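Local coordinates for 2',5'-phosphodiesterase 12 (Homo sapiens, PDB 4Z0V), which belongs, through its larger domain, to the endonuclease/exonuclease/phosphatase family of DNase I-like proteins and carries a bound magnesium ion, at residues A[230-235]-A[286-291]; A[235-240]-A[258-263]; A[243-248]-A[298-303]. All blocks are in the same frame, centred on the assembly; numbering follows the deposited sequence.

Contact 1 (A[230-235]-A[286-291]); sequences ISFYEA and THLYWH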
loop_
_atom_site.group_PDB
_atom_site.type_symbol
_atom_site.label_atom_id
_atom_site.label_comp_id
_atom_site.label_asym_id
_atom_site.label_seq_id
_atom_site.Cartn_x
_atom_site.Cartn_y
_atom_site.Cartn_z
ATOM N N ILE A 230 -10.878 -11.385 5.497
ATOM C CA ILE A 230 -10.831 -12.586 6.338
ATOM C C ILE A 230 -9.475 -12.734 6.993
ATOM O O ILE A 230 -8.482 -12.187 6.508
ATOM C CB ILE A 230 -11.153 -13.904 5.557
ATOM C CG1 ILE A 230 -10.178 -14.127 4.354
ATOM C CG2 ILE A 230 -12.643 -14.003 5.125
ATOM C CD1 ILE A 230 -10.117 -15.625 3.786
ATOM N N SER A 231 -9.437 -13.530 8.080
ATOM C CA SER A 231 -8.221 -14.093 8.636
ATOM C C SER A 231 -8.146 -15.489 8.022
ATOM O O SER A 231 -9.172 -16.174 8.032
ATOM C CB SER A 231 -8.279 -14.153 10.159
ATOM O OG SER A 231 -8.176 -12.835 10.679
ATOM N N PHE A 232 -7.012 -15.902 7.429
ATOM C CA PHE A 232 -6.955 -17.247 6.825
ATOM C C PHE A 232 -7.263 -18.355 7.839
ATOM O O PHE A 232 -7.976 -19.276 7.484
ATOM C CB PHE A 232 -5.599 -17.554 6.160
ATOM C CG PHE A 232 -5.227 -16.626 5.015
ATOM C CD1 PHE A 232 -5.999 -16.576 3.856
ATOM C CD2 PHE A 232 -4.106 -15.812 5.096
ATOM C CE1 PHE A 232 -5.660 -15.705 2.811
ATOM C CE2 PHE A 232 -3.776 -14.938 4.057
ATOM C CZ PHE A 232 -4.544 -14.903 2.918
ATOM N N TYR A 233 -6.773 -18.255 9.090
ATOM C CA TYR A 233 -6.989 -19.348 10.054
ATOM C C TYR A 233 -8.487 -19.515 10.364
ATOM O O TYR A 233 -8.971 -20.634 10.481
ATOM C CB TYR A 233 -6.172 -19.112 11.348
ATOM C CG TYR A 233 -6.780 -18.110 12.302
ATOM C CD1 TYR A 233 -6.416 -16.768 12.261
ATOM C CD2 TYR A 233 -7.708 -18.506 13.265
ATOM C CE1 TYR A 233 -6.991 -15.835 13.127
ATOM C CE2 TYR A 233 -8.291 -17.583 14.130
ATOM C CZ TYR A 233 -7.944 -16.245 14.045
ATOM O OH TYR A 233 -8.512 -15.336 14.901
ATOM N N GLU A 234 -9.211 -18.402 10.463
ATOM C CA GLU A 234 -10.639 -18.408 10.790
ATOM C C GLU A 234 -11.437 -19.010 9.651
ATOM O O GLU A 234 -12.274 -19.889 9.880
ATOM C CB GLU A 234 -11.081 -16.972 11.049
ATOM C CG GLU A 234 -12.262 -16.836 11.982
ATOM C CD GLU A 234 -12.373 -15.430 12.535
ATOM O OE1 GLU A 234 -12.175 -14.469 11.757
ATOM O OE2 GLU A 234 -12.615 -15.290 13.756
ATOM N N ALA A 235 -11.162 -18.558 8.405
ATOM C CA ALA A 235 -11.845 -19.076 7.229
ATOM C C ALA A 235 -11.591 -20.571 7.064
ATOM O O ALA A 235 -12.543 -21.316 6.862
ATOM C CB ALA A 235 -11.389 -18.330 5.984
ATOM N N THR A 286 -2.933 -8.835 0.339
ATOM C CA THR A 286 -2.509 -9.685 1.459
ATOM C C THR A 286 -1.025 -9.527 1.761
ATOM O O THR A 286 -0.283 -8.868 1.034
ATOM C CB THR A 286 -2.827 -11.195 1.163
ATOM O OG1 THR A 286 -2.752 -11.940 2.387
ATOM C CG2 THR A 286 -1.858 -11.825 0.123
ATOM N N HIS A 287 -0.621 -10.112 2.892
ATOM C CA HIS A 287 0.765 -10.212 3.334
ATOM C C HIS A 287 0.885 -11.619 3.891
ATOM O O HIS A 287 0.334 -11.893 4.961
ATOM C CB HIS A 287 1.081 -9.122 4.384
ATOM C CG HIS A 287 2.542 -9.015 4.719
ATOM N ND1 HIS A 287 2.992 -8.089 5.651
ATOM C CD2 HIS A 287 3.606 -9.726 4.262
ATOM C CE1 HIS A 287 4.307 -8.256 5.731
ATOM N NE2 HIS A 287 4.731 -9.220 4.911
ATOM N N LEU A 288 1.475 -12.555 3.097
ATOM C CA LEU A 288 1.487 -13.949 3.515
ATOM C C LEU A 288 2.570 -14.182 4.540
ATOM O O LEU A 288 3.431 -13.329 4.727
ATOM C CB LEU A 288 1.673 -14.907 2.337
ATOM C CG LEU A 288 0.580 -14.919 1.254
ATOM C CD1 LEU A 288 0.851 -16.038 0.233
ATOM C CD2 LEU A 288 -0.840 -15.073 1.846
ATOM N N TYR A 289 2.495 -15.340 5.222
ATOM C CA TYR A 289 3.481 -15.725 6.239
ATOM C C TYR A 289 4.901 -15.561 5.674
ATOM O O TYR A 289 5.146 -15.881 4.520
ATOM C CB TYR A 289 3.222 -17.145 6.666
ATOM C CG TYR A 289 4.191 -17.620 7.722
ATOM C CD1 TYR A 289 4.424 -16.869 8.875
ATOM C CD2 TYR A 289 4.841 -18.838 7.590
ATOM C CE1 TYR A 289 5.292 -17.327 9.869
ATOM C CE2 TYR A 289 5.708 -19.304 8.575
ATOM C CZ TYR A 289 5.910 -18.558 9.724
ATOM O OH TYR A 289 6.761 -19.044 10.686
ATOM N N TRP A 290 5.806 -15.017 6.472
ATOM C CA TRP A 290 7.123 -14.584 6.029
ATOM C C TRP A 290 8.268 -15.601 6.121
ATOM O O TRP A 290 9.263 -15.395 5.433
ATOM C CB TRP A 290 7.538 -13.352 6.868
ATOM C CG TRP A 290 7.722 -13.693 8.320
ATOM C CD1 TRP A 290 6.743 -13.815 9.262
ATOM C CD2 TRP A 290 8.946 -14.098 8.959
ATOM N NE1 TRP A 290 7.284 -14.229 10.454
ATOM C CE2 TRP A 290 8.631 -14.434 10.290
ATOM C CE3 TRP A 290 10.281 -14.207 8.531
ATOM C CZ2 TRP A 290 9.602 -14.853 11.205
ATOM C CZ3 TRP A 290 11.241 -14.648 9.432
ATOM C CH2 TRP A 290 10.900 -14.963 10.750
ATOM N N HIS A 291 8.208 -16.579 7.034
ATOM C CA HIS A 291 9.360 -17.463 7.282
ATOM C C HIS A 291 9.922 -18.113 6.015
ATOM O O HIS A 291 9.160 -18.667 5.230
ATOM C CB HIS A 291 9.051 -18.550 8.326
ATOM C CG HIS A 291 10.286 -19.068 9.005
ATOM N ND1 HIS A 291 11.049 -20.065 8.435
ATOM C CD2 HIS A 291 10.857 -18.696 10.177
ATOM C CE1 HIS A 291 12.067 -20.266 9.263
ATOM N NE2 HIS A 291 11.993 -19.477 10.332
#
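Phe232 pushes the far end of its ring against Thr286 and Leu288, and those two touches make up the whole of the meeting between 230-235 and 286-291. Both residues touch the CE2-CZ side of the ring. Thr286 comes in at the edge, close to the ring plane: its OG1 lies 3.5 Å from Phe232 CZ and almost as near to CE2. Leu288 brings one methyl, CD2, which sits 3.7 Å from Phe232 CE2 in an oblique approach. Both side chains cross that of Phe232 at about a right angle.

Torsions explain the reach. In Phe232, CG is anti to the carbonyl carbon (chi1 -61°), which sends the ring out from the first turn of helix 232-238 toward residues 286-288. A chi1 of -164° in Thr286 turns OG1, not the methyl, to the ring.

The hydroxyl has its polar partner elsewhere, in a hydrogen bond with Val265 O. Further out, Phe232 also leans on Leu266 and on Ala305 of helix 295-316, while Leu288 packs on Gln301 of that helix. The backbone of 286-288 is tied to strand 322-327 through Thr286 with Cys325 and Asp327, and Leu288 with Asp327. The side chain of Leu288 is about 12 Å from the magnesium ion.

Within the DNase I-like fold, helix 232-238 follows directly on strand 222-231 and packs its first residue against the mixed sheet that holds strands 265-273 and 280-287. All three touching residues are buried, and no polar bond links the segments. Because the threonine oxygen is engaged by Val265, it can lie beside an aromatic edge without being left unsatisfied; that edge, with its slightly positive C-H rim, is probably a tolerable neighbour for it.

Contact 2 (A[235-240]-A[258-263]); sequences ALESDP and KVLQRS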
loop_
_atom_site.group_PDB
_atom_site.type_symbol
_atom_site.label_atom_id
_atom_site.label_comp_id
_atom_site.label_asym_id
_atom_site.label_seq_id
_atom_site.Cartn_x
_atom_site.Cartn_y
_atom_site.Cartn_z
ATOM N N ALA A 235 -11.162 -18.558 8.405
ATOM C CA ALA A 235 -11.845 -19.076 7.229
ATOM C C ALA A 235 -11.591 -20.571 7.064
ATOM O O ALA A 235 -12.543 -21.316 6.862
ATOM C CB ALA A 235 -11.389 -18.330 5.984
ATOM N N LEU A 236 -10.323 -21.011 7.182
ATOM C CA LEU A 236 -9.973 -22.419 6.981
ATOM C C LEU A 236 -10.606 -23.340 8.041
ATOM O O LEU A 236 -11.104 -24.425 7.693
ATOM C CB LEU A 236 -8.448 -22.610 6.962
ATOM C CG LEU A 236 -7.930 -24.058 6.792
ATOM C CD1 LEU A 236 -8.405 -24.685 5.453
ATOM C CD2 LEU A 236 -6.426 -24.092 6.879
ATOM N N GLU A 237 -10.565 -22.941 9.299
ATOM C CA GLU A 237 -11.080 -23.845 10.330
ATOM C C GLU A 237 -12.608 -23.826 10.480
ATOM O O GLU A 237 -13.168 -24.875 10.825
ATOM C CB GLU A 237 -10.405 -23.571 11.700
ATOM C CG GLU A 237 -10.827 -22.276 12.391
ATOM C CD GLU A 237 -10.032 -21.865 13.617
ATOM O OE1 GLU A 237 -10.241 -20.727 14.096
ATOM O OE2 GLU A 237 -9.207 -22.674 14.104
ATOM N N SER A 238 -13.273 -22.662 10.242
ATOM C CA SER A 238 -14.699 -22.490 10.519
ATOM C C SER A 238 -15.599 -22.279 9.319
ATOM O O SER A 238 -16.813 -22.386 9.491
ATOM C CB SER A 238 -14.899 -21.299 11.456
ATOM O OG SER A 238 -14.199 -21.519 12.669
ATOM N N ASP A 239 -15.069 -21.887 8.147
ATOM C CA ASP A 239 -15.969 -21.636 7.022
ATOM C C ASP A 239 -16.119 -22.888 6.177
ATOM O O ASP A 239 -15.111 -23.374 5.656
ATOM C CB ASP A 239 -15.481 -20.448 6.172
ATOM C CG ASP A 239 -16.520 -19.881 5.221
ATOM O OD1 ASP A 239 -17.285 -20.666 4.631
ATOM O OD2 ASP A 239 -16.557 -18.672 5.058
ATOM N N PRO A 240 -17.364 -23.412 5.991
ATOM C CA PRO A 240 -17.546 -24.640 5.178
ATOM C C PRO A 240 -17.092 -24.477 3.722
ATOM O O PRO A 240 -16.849 -25.465 3.049
ATOM C CB PRO A 240 -19.057 -24.925 5.288
ATOM C CG PRO A 240 -19.668 -23.619 5.685
ATOM C CD PRO A 240 -18.651 -22.958 6.566
ATOM N N LYS A 258 0.292 -25.436 12.504
ATOM C CA LYS A 258 1.170 -24.307 12.170
ATOM C C LYS A 258 0.438 -23.295 11.263
ATOM O O LYS A 258 0.607 -22.094 11.460
ATOM C CB LYS A 258 2.464 -24.784 11.490
ATOM C CG LYS A 258 3.439 -25.483 12.443
ATOM N N VAL A 259 -0.394 -23.780 10.313
ATOM C CA VAL A 259 -1.179 -22.882 9.420
ATOM C C VAL A 259 -2.193 -22.114 10.268
ATOM O O VAL A 259 -2.325 -20.895 10.140
ATOM C CB VAL A 259 -1.876 -23.648 8.248
ATOM C CG1 VAL A 259 -2.717 -22.697 7.394
ATOM C CG2 VAL A 259 -0.850 -24.356 7.375
ATOM N N LEU A 260 -2.924 -22.837 11.134
ATOM C CA LEU A 260 -3.975 -22.220 11.941
ATOM C C LEU A 260 -3.439 -21.245 13.007
ATOM O O LEU A 260 -4.179 -20.377 13.438
ATOM C CB LEU A 260 -4.871 -23.285 12.568
ATOM C CG LEU A 260 -5.695 -24.167 11.584
ATOM C CD1 LEU A 260 -6.712 -25.016 12.355
ATOM C CD2 LEU A 260 -6.456 -23.318 10.549
ATOM N N GLN A 261 -2.160 -21.330 13.380
ATOM C CA GLN A 261 -1.561 -20.376 14.320
ATOM C C GLN A 261 -1.376 -19.001 13.711
ATOM O O GLN A 261 -1.312 -18.020 14.449
ATOM C CB GLN A 261 -0.153 -20.852 14.720
ATOM C CG GLN A 261 -0.145 -21.990 15.716
ATOM C CD GLN A 261 1.179 -22.719 15.672
ATOM O OE1 GLN A 261 2.253 -22.126 15.465
ATOM N NE2 GLN A 261 1.135 -24.015 15.933
ATOM N N ARG A 262 -1.162 -18.934 12.378
ATOM C CA ARG A 262 -0.804 -17.675 11.715
ATOM C C ARG A 262 -1.878 -16.621 11.832
ATOM O O ARG A 262 -3.079 -16.915 11.809
ATOM C CB ARG A 262 -0.439 -17.873 10.235
ATOM C CG ARG A 262 0.308 -19.169 9.986
ATOM C CD ARG A 262 1.799 -19.066 9.912
ATOM N NE ARG A 262 2.409 -18.321 11.009
ATOM C CZ ARG A 262 2.823 -18.848 12.154
ATOM N NH1 ARG A 262 3.427 -18.092 13.053
ATOM N NH2 ARG A 262 2.632 -20.136 12.409
ATOM N N SER A 263 -1.429 -15.376 11.909
ATOM C CA SER A 263 -2.302 -14.226 12.038
ATOM C C SER A 263 -2.597 -13.559 10.680
ATOM O O SER A 263 -3.369 -12.604 10.640
ATOM C CB SER A 263 -1.663 -13.212 12.978
ATOM O OG SER A 263 -0.443 -12.762 12.416
#
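Leu260 has the most surface buried here, and it spreads its two methyls over two consecutive residues of the facing helix. CD2 meets Leu236, at 3.8 Å from Leu236 CD2, with the two side chains crossing at about a right angle. CD1 turns to Glu237, lying 4.0 Å from Glu237 CB and 3.8 Å from Glu237 OE2, so a methyl rests against both the root and the carboxylate end of that side chain.

Leu236 is the second large contributor. Its isopropyl end reaches across to helix 253-261, and there CD2 also finds Val259 CG1, 4.0 Å away. One leucine methyl is thus shared between Val259 and Leu260, residues adjacent in sequence.

Glu237 borders the patch on its exposed side. With chi1 at 72° its CG is held between the backbone N and carbonyl carbon, and the chain then runs extended past Leu260; the contact is made by its flank and one oxygen, without a charged partner across the interface.

At the far end of 258-263, Arg262 NH2 gives a hydrogen bond to Lys258 O at 3.0 Å, folding the arginine back over the backbone of 258-261.

Helix 232-238 and helix 253-261 meet through a small apolar patch, which Leu236 extends to Leu245 and Leu246 of helix 243-248 and Val259 extends to Ile300 of helix 295-316.

Contact 3 (A[243-248]-A[298-303]); sequences KELLEK and RLIQMA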
loop_
_atom_site.group_PDB
_atom_site.type_symbol
_atom_site.label_atom_id
_atom_site.label_comp_id
_atom_site.label_asym_id
_atom_site.label_seq_id
_atom_site.Cartn_x
_atom_site.Cartn_y
_atom_site.Cartn_z
ATOM N N LYS A 243 -13.980 -26.565 3.335
ATOM C CA LYS A 243 -14.059 -27.918 3.933
ATOM C C LYS A 243 -13.182 -28.940 3.206
ATOM O O LYS A 243 -12.533 -29.732 3.886
ATOM C CB LYS A 243 -15.510 -28.440 4.074
ATOM C CG LYS A 243 -16.273 -28.673 2.772
ATOM C CD LYS A 243 -17.709 -29.162 3.036
ATOM N N GLU A 244 -13.109 -28.891 1.862
ATOM C CA GLU A 244 -12.297 -29.815 1.060
ATOM C C GLU A 244 -10.799 -29.652 1.368
ATOM O O GLU A 244 -10.072 -30.651 1.449
ATOM C CB GLU A 244 -12.571 -29.612 -0.431
ATOM C CG GLU A 244 -12.182 -30.795 -1.298
ATOM C CD GLU A 244 -12.393 -30.576 -2.785
ATOM O OE1 GLU A 244 -13.530 -30.235 -3.186
ATOM O OE2 GLU A 244 -11.418 -30.758 -3.551
ATOM N N LEU A 245 -10.336 -28.397 1.549
ATOM C CA LEU A 245 -8.934 -28.149 1.885
ATOM C C LEU A 245 -8.643 -28.592 3.339
ATOM O O LEU A 245 -7.621 -29.233 3.592
ATOM C CB LEU A 245 -8.592 -26.677 1.666
ATOM C CG LEU A 245 -7.164 -26.242 1.948
ATOM C CD1 LEU A 245 -6.191 -26.925 1.013
ATOM C CD2 LEU A 245 -7.058 -24.744 1.815
ATOM N N LEU A 246 -9.574 -28.306 4.272
ATOM C CA LEU A 246 -9.433 -28.733 5.658
ATOM C C LEU A 246 -9.337 -30.267 5.713
ATOM O O LEU A 246 -8.474 -30.794 6.417
ATOM C CB LEU A 246 -10.580 -28.209 6.528
ATOM C CG LEU A 246 -10.394 -28.354 8.045
ATOM C CD1 LEU A 246 -9.229 -27.511 8.552
ATOM C CD2 LEU A 246 -11.667 -27.981 8.788
ATOM N N GLU A 247 -10.148 -30.960 4.887
ATOM C CA GLU A 247 -10.160 -32.423 4.751
ATOM C C GLU A 247 -8.802 -32.958 4.261
ATOM O O GLU A 247 -8.347 -33.973 4.780
ATOM C CB GLU A 247 -11.285 -32.874 3.802
ATOM C CG GLU A 247 -12.649 -32.946 4.478
ATOM C CD GLU A 247 -13.860 -33.127 3.578
ATOM O OE1 GLU A 247 -13.738 -33.790 2.521
ATOM O OE2 GLU A 247 -14.949 -32.634 3.955
ATOM N N LYS A 248 -8.131 -32.264 3.310
ATOM C CA LYS A 248 -6.802 -32.657 2.818
ATOM C C LYS A 248 -5.735 -32.578 3.926
ATOM O O LYS A 248 -4.738 -33.302 3.870
ATOM C CB LYS A 248 -6.375 -31.794 1.625
ATOM C CG LYS A 248 -7.113 -32.156 0.341
ATOM C CD LYS A 248 -6.805 -31.210 -0.798
ATOM C CE LYS A 248 -7.027 -31.914 -2.110
ATOM N NZ LYS A 248 -7.970 -31.174 -2.979
ATOM N N ARG A 298 2.421 -20.899 2.914
ATOM C CA ARG A 298 2.030 -19.930 1.893
ATOM C C ARG A 298 1.150 -20.594 0.826
ATOM O O ARG A 298 0.196 -19.974 0.352
ATOM C CB ARG A 298 3.279 -19.269 1.296
ATOM C CG ARG A 298 3.914 -18.318 2.324
ATOM C CD ARG A 298 5.064 -17.547 1.702
ATOM N NE ARG A 298 6.278 -18.365 1.589
ATOM C CZ ARG A 298 7.180 -18.495 2.556
ATOM N NH1 ARG A 298 8.280 -19.216 2.354
ATOM N NH2 ARG A 298 6.993 -17.906 3.728
ATOM N N LEU A 299 1.425 -21.862 0.490
ATOM C CA LEU A 299 0.582 -22.600 -0.449
ATOM C C LEU A 299 -0.836 -22.744 0.104
ATOM O O LEU A 299 -1.817 -22.522 -0.626
ATOM C CB LEU A 299 1.186 -23.986 -0.724
ATOM C CG LEU A 299 2.124 -24.016 -1.926
ATOM C CD1 LEU A 299 3.091 -25.223 -1.849
ATOM C CD2 LEU A 299 1.299 -24.071 -3.243
ATOM N N ILE A 300 -0.946 -23.115 1.384
ATOM C CA ILE A 300 -2.274 -23.326 1.979
ATOM C C ILE A 300 -2.972 -21.974 2.115
ATOM O O ILE A 300 -4.158 -21.873 1.786
ATOM C CB ILE A 300 -2.221 -24.136 3.295
ATOM C CG1 ILE A 300 -1.828 -25.618 2.978
ATOM C CG2 ILE A 300 -3.581 -24.102 4.034
ATOM C CD1 ILE A 300 -1.155 -26.261 4.057
ATOM N N GLN A 301 -2.231 -20.928 2.518
ATOM C CA GLN A 301 -2.848 -19.588 2.618
ATOM C C GLN A 301 -3.368 -19.112 1.246
ATOM O O GLN A 301 -4.503 -18.609 1.147
ATOM C CB GLN A 301 -1.866 -18.568 3.206
ATOM C CG GLN A 301 -1.549 -18.826 4.653
ATOM C CD GLN A 301 -0.685 -17.772 5.300
ATOM O OE1 GLN A 301 0.191 -17.162 4.662
ATOM N NE2 GLN A 301 -0.799 -17.656 6.628
ATOM N N MET A 302 -2.570 -19.330 0.187
ATOM C CA MET A 302 -2.960 -18.966 -1.178
ATOM C C MET A 302 -4.197 -19.772 -1.626
ATOM O O MET A 302 -5.094 -19.201 -2.249
ATOM C CB MET A 302 -1.772 -19.156 -2.152
ATOM C CG MET A 302 -2.091 -18.831 -3.628
ATOM S SD MET A 302 -2.783 -17.171 -3.913
ATOM C CE MET A 302 -1.666 -16.207 -3.139
ATOM N N ALA A 303 -4.270 -21.066 -1.284
ATOM C CA ALA A 303 -5.427 -21.902 -1.646
ATOM C C ALA A 303 -6.720 -21.361 -0.976
ATOM O O ALA A 303 -7.768 -21.283 -1.634
ATOM C CB ALA A 303 -5.173 -23.343 -1.222
#
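This is apolar helix-to-helix packing on the outer flank of the DNase I-like domain, where the short helix 243-248 lies against the long helix 295-316; the centre of the contact lies about 26 Å from the centre of the chain. A single side chain carries it from the first helix: Leu245, directed at the facing helix, of whose two methyls CD2 does the touching.

The closest approach is to the methyl of Ala303, with Leu245 CD2 and Ala303 CB 3.8 Å apart. One turn earlier along the long helix, Ile300 offers its branch methyl, CG2, at 4.2 Å from Leu245 CD2, and its carbonyl oxygen lies about as near. The leucine methyl thus rests on residues i and i+3 of helix 295-316. Ala303, with a single methyl, is the residue whose CA comes nearest, 8.0 Å from Leu245 CA. The first torsion of Leu245 is fully trans (chi1 -179°), with CG pointing away from the backbone N, and this carries the side chain to the long helix.

The charged side chains of helix 243-248 lie off the interface. Lys248 NZ and Glu244 OE2 form a salt bridge at 3.5 Å, one turn apart.

Around the patch, Leu236 of helix 232-238 packs against both Leu245 and Ile300, and Leu365 of strand 365-366 touches Leu245 and Ala303. On the long helix, Leu299 and Met302 instead meet Phe339 of helix 335-342.

How the contacts relate
Contact 1 is the most deeply buried, all its touching residues being enclosed beside 286-288; contacts 2 and 3 lie farther from the centre of the chain and are partly buried. Contacts 1 and 2 share helix 232-238, entering it from its first turn and its later part. Contacts 2 and 3 run into one another through Leu236, so that the outer helices form one continuous apolar layer. Contact 1 sets an aromatic edge beside a hydroxyl, whereas the outer two rely on aliphatic methyls, with a glutamate edging contact 2. Arg298 ties contacts 1 and 3, its NH2 bonding to His291 O and Tyr289 O.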